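Local atomic coordinates of type I site-specific restriction-modification system, R (Restriction) subunit (Vibrio vulnificus, PDB entry 3H1T), a protein that probably serves as the ATP-dependent motor and DNA-cutting subunit of a type I restriction enzyme, here represented by a large fragment. Residues A[370-375]-A[547-552]. Residues are numbered along the deposited sequence; the frame is centred on the assembly and turned at random.
Sequences FLAPYR and YGKLWF
Phe552 packs against Tyr374 and Ala372 where two parallel strands, 374-381 and 552-556, begin side by side in the sheet of the second helicase-like domain. Its backbone is gripped at both ends: Phe552 N donates to Pro373 O at 3.0 Å, and Phe552 O accepts from Arg375 N at 2.9 Å. One residue thus bonds to both neighbours of Tyr374, the usual pattern of a parallel bridge. Proline can stand at 373 because only its carbonyl, not an N-H, is used across this contact.

The Phe552 and Tyr374 side chains leave the same face of the sheet. Phe552 CG lies between its backbone N and carbonyl carbon (chi1 68°), and the ring is turned so that Tyr374 CB rests over one face, 3.6 Å from the centroid, a CH-pi contact. The two rings run alongside each other obliquely, their planes 54° apart, while Ala372 O meets the Phe552 ring at its edge. Leu550 O is a bump received by the shallow hollow between Ala372 CB, 3.6 Å away, and Pro373 CD, where a small methyl and a flat ring allow close approach.

The Pro373 ring forms a low bump against the start of the Trp551 side chain, CG to CB 3.7 Å. Farther out, the bent Arg375 chain lays its guanidinium over the six-membered ring of Trp551, with CZ 4.0 Å from the centroid in a cation-pi contact; the planes are tilted by 39°. Phe63 also meets both, edge-to-face with Trp551 and cation-pi with Arg375. Arginine suits this partly exposed place: its broad cation can rest over a ring while N-H groups may turn to water.

Backbone bonds thus set the register, the Tyr374-Phe552 pair packs one face, and aromatic rings probably favour the Arg375 charge.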
ATOM      1  N   PHE A 370      -6.845  -5.223  -4.446  1.00 30.93           N
ATOM      2  CA  PHE A 370      -6.261  -5.246  -3.110  1.00 29.83           C
ATOM      3  C   PHE A 370      -6.642  -4.068  -2.231  1.00 28.71           C
ATOM      4  O   PHE A 370      -6.401  -4.085  -1.029  1.00 30.33           O
ATOM      5  CB  PHE A 370      -4.738  -5.325  -3.210  1.00 29.13           C
ATOM      6  CG  PHE A 370      -4.237  -6.658  -3.674  1.00 31.10           C
ATOM      7  CD1 PHE A 370      -4.696  -7.836  -3.077  1.00 30.25           C
ATOM      8  CD2 PHE A 370      -3.276  -6.744  -4.683  1.00 33.81           C
ATOM      9  CE1 PHE A 370      -4.203  -9.083  -3.482  1.00 31.18           C
ATOM     10  CE2 PHE A 370      -2.774  -7.989  -5.096  1.00 32.73           C
ATOM     11  CZ  PHE A 370      -3.239  -9.156  -4.495  1.00 31.46           C
ATOM     12  N   LEU A 371      -7.210  -3.041  -2.842  1.00 24.67           N
ATOM     13  CA  LEU A 371      -7.661  -1.864  -2.116  1.00 25.90           C
ATOM     14  C   LEU A 371      -9.057  -1.588  -2.650  1.00 26.85           C
ATOM     15  O   LEU A 371      -9.389  -2.005  -3.761  1.00 26.33           O
ATOM     16  CB  LEU A 371      -6.730  -0.674  -2.356  1.00 22.44           C
ATOM     17  CG  LEU A 371      -5.333  -0.731  -1.738  1.00 23.55           C
ATOM     18  CD1 LEU A 371      -4.613   0.565  -2.077  1.00 22.88           C
ATOM     19  CD2 LEU A 371      -5.417  -0.912  -0.224  1.00 20.71           C
ATOM     20  N   ALA A 372      -9.871  -0.879  -1.875  1.00 30.50           N
ATOM     21  CA  ALA A 372     -11.251  -0.623  -2.268  1.00 30.28           C
ATOM     22  C   ALA A 372     -11.538   0.614  -3.110  1.00 30.09           C
ATOM     23  O   ALA A 372     -10.952   1.671  -2.906  1.00 32.16           O
ATOM     24  CB  ALA A 372     -12.139  -0.619  -1.022  1.00 25.72           C
ATOM     25  N   PRO A 373     -12.441   0.487  -4.091  1.00 27.04           N
ATOM     26  CA  PRO A 373     -12.812   1.625  -4.951  1.00 27.26           C
ATOM     27  C   PRO A 373     -13.749   2.591  -4.189  1.00 29.13           C
ATOM     28  O   PRO A 373     -14.266   2.234  -3.133  1.00 28.61           O
ATOM     29  CB  PRO A 373     -13.469   0.937  -6.155  1.00 19.36           C
ATOM     30  CG  PRO A 373     -14.068  -0.306  -5.540  1.00 19.10           C
ATOM     31  CD  PRO A 373     -12.958  -0.778  -4.645  1.00 19.37           C
ATOM     32  N   TYR A 374     -13.993   3.789  -4.711  1.00 30.14           N
ATOM     33  CA  TYR A 374     -14.826   4.743  -3.980  1.00 31.58           C
ATOM     34  C   TYR A 374     -15.729   5.635  -4.828  1.00 32.97           C
ATOM     35  O   TYR A 374     -15.488   5.832  -6.017  1.00 33.39           O
ATOM     36  CB  TYR A 374     -13.907   5.633  -3.129  1.00 32.83           C
ATOM     37  CG  TYR A 374     -12.808   6.306  -3.943  1.00 34.02           C
ATOM     38  CD1 TYR A 374     -13.065   7.466  -4.681  1.00 32.70           C
ATOM     39  CD2 TYR A 374     -11.531   5.732  -4.048  1.00 34.26           C
ATOM     40  CE1 TYR A 374     -12.085   8.026  -5.496  1.00 29.26           C
ATOM     41  CE2 TYR A 374     -10.556   6.292  -4.864  1.00 32.16           C
ATOM     42  CZ  TYR A 374     -10.835   7.432  -5.583  1.00 32.34           C
ATOM     43  OH  TYR A 374      -9.845   7.947  -6.389  1.00 32.47           O
ATOM     44  N   ARG A 375     -16.776   6.159  -4.195  1.00 32.82           N
ATOM     45  CA  ARG A 375     -17.697   7.088  -4.840  1.00 32.80           C
ATOM     46  C   ARG A 375     -17.532   8.438  -4.161  1.00 32.85           C
ATOM     47  O   ARG A 375     -17.404   8.506  -2.939  1.00 31.93           O
ATOM     48  CB  ARG A 375     -19.158   6.660  -4.670  1.00 53.10           C
ATOM     49  CG  ARG A 375     -19.622   5.559  -5.583  1.00 60.74           C
ATOM     50  CD  ARG A 375     -19.101   4.210  -5.138  1.00 65.92           C
ATOM     51  NE  ARG A 375     -19.367   3.173  -6.133  1.00 71.23           N
ATOM     52  CZ  ARG A 375     -20.578   2.712  -6.438  1.00 74.00           C
ATOM     53  NH1 ARG A 375     -21.661   3.186  -5.822  1.00 74.80           N
ATOM     54  NH2 ARG A 375     -20.712   1.787  -7.382  1.00 74.26           N
ATOM     55  N   TYR A 547     -16.776  -9.294   5.290  1.00 48.10           N
ATOM     56  CA  TYR A 547     -17.826  -8.586   6.010  1.00 48.74           C
ATOM     57  C   TYR A 547     -18.591  -7.570   5.156  1.00 48.04           C
ATOM     58  O   TYR A 547     -18.953  -6.500   5.637  1.00 48.08           O
ATOM     59  CB  TYR A 547     -17.197  -7.897   7.219  1.00 50.36           C
ATOM     60  CG  TYR A 547     -16.915  -8.878   8.330  1.00 52.95           C
ATOM     61  CD1 TYR A 547     -17.915  -9.218   9.237  1.00 54.55           C
ATOM     62  CD2 TYR A 547     -15.693  -9.547   8.417  1.00 53.49           C
ATOM     63  CE1 TYR A 547     -17.718 -10.201  10.194  1.00 55.81           C
ATOM     64  CE2 TYR A 547     -15.486 -10.540   9.376  1.00 55.01           C
ATOM     65  CZ  TYR A 547     -16.508 -10.862  10.256  1.00 56.27           C
ATOM     66  OH  TYR A 547     -16.339 -11.874  11.172  1.00 59.46           O
ATOM     67  N   GLY A 548     -18.826  -7.902   3.889  1.00 44.29           N
ATOM     68  CA  GLY A 548     -19.554  -6.999   3.013  1.00 42.79           C
ATOM     69  C   GLY A 548     -18.859  -5.695   2.666  1.00 42.36           C
ATOM     70  O   GLY A 548     -19.496  -4.758   2.176  1.00 42.69           O
ATOM     71  N   LYS A 549     -17.554  -5.618   2.902  1.00 37.88           N
ATOM     72  CA  LYS A 549     -16.819  -4.399   2.595  1.00 35.89           C
ATOM     73  C   LYS A 549     -16.082  -4.518   1.263  1.00 36.36           C
ATOM     74  O   LYS A 549     -15.028  -5.153   1.189  1.00 34.31           O
ATOM     75  CB  LYS A 549     -15.829  -4.093   3.721  1.00 37.90           C
ATOM     76  CG  LYS A 549     -14.839  -2.987   3.392  1.00 36.34           C
ATOM     77  CD  LYS A 549     -15.560  -1.716   2.988  1.00 34.77           C
ATOM     78  CE  LYS A 549     -14.584  -0.633   2.569  1.00 31.96           C
ATOM     79  NZ  LYS A 549     -13.643  -0.285   3.669  1.00 25.09           N
ATOM     80  N   LEU A 550     -16.638  -3.908   0.217  1.00 43.23           N
ATOM     81  CA  LEU A 550     -16.019  -3.946  -1.110  1.00 43.55           C
ATOM     82  C   LEU A 550     -15.662  -2.585  -1.701  1.00 43.64           C
ATOM     83  O   LEU A 550     -14.785  -2.495  -2.558  1.00 45.83           O
ATOM     84  CB  LEU A 550     -16.917  -4.702  -2.090  1.00 41.62           C
ATOM     85  CG  LEU A 550     -17.059  -6.179  -1.735  1.00 42.92           C
ATOM     86  CD1 LEU A 550     -18.073  -6.866  -2.641  1.00 44.71           C
ATOM     87  CD2 LEU A 550     -15.697  -6.827  -1.843  1.00 42.28           C
ATOM     88  N   TRP A 551     -16.346  -1.536  -1.261  1.00 37.37           N
ATOM     89  CA  TRP A 551     -16.073  -0.180  -1.736  1.00 36.51           C
ATOM     90  C   TRP A 551     -16.550   0.804  -0.682  1.00 34.62           C
ATOM     91  O   TRP A 551     -17.166   0.400   0.300  1.00 33.81           O
ATOM     92  CB  TRP A 551     -16.786   0.086  -3.074  1.00 37.54           C
ATOM     93  CG  TRP A 551     -18.264  -0.130  -3.024  1.00 39.93           C
ATOM     94  CD1 TRP A 551     -18.923  -1.324  -3.110  1.00 41.29           C
ATOM     95  CD2 TRP A 551     -19.270   0.867  -2.806  1.00 41.90           C
ATOM     96  NE1 TRP A 551     -20.278  -1.134  -2.955  1.00 42.27           N
ATOM     97  CE2 TRP A 551     -20.517   0.201  -2.762  1.00 43.25           C
ATOM     98  CE3 TRP A 551     -19.242   2.256  -2.637  1.00 43.00           C
ATOM     99  CZ2 TRP A 551     -21.727   0.881  -2.557  1.00 44.94           C
ATOM    100  CZ3 TRP A 551     -20.447   2.934  -2.435  1.00 44.57           C
ATOM    101  CH2 TRP A 551     -21.670   2.241  -2.393  1.00 45.09           C
ATOM    102  N   PHE A 552     -16.261   2.088  -0.870  1.00 31.67           N
ATOM    103  CA  PHE A 552     -16.700   3.083   0.099  1.00 30.04           C
ATOM    104  C   PHE A 552     -17.055   4.440  -0.497  1.00 31.57           C
ATOM    105  O   PHE A 552     -16.750   4.720  -1.657  1.00 32.74           O
ATOM    106  CB  PHE A 552     -15.638   3.279   1.183  1.00 26.15           C
ATOM    107  CG  PHE A 552     -14.381   3.929   0.697  1.00 23.61           C
ATOM    108  CD1 PHE A 552     -13.474   3.230  -0.113  1.00 26.43           C
ATOM    109  CD2 PHE A 552     -14.079   5.234   1.071  1.00 20.98           C
ATOM    110  CE1 PHE A 552     -12.281   3.829  -0.535  1.00 21.77           C
ATOM    111  CE2 PHE A 552     -12.892   5.841   0.653  1.00 22.28           C
ATOM    112  CZ  PHE A 552     -11.991   5.143  -0.150  1.00 22.75           C
TER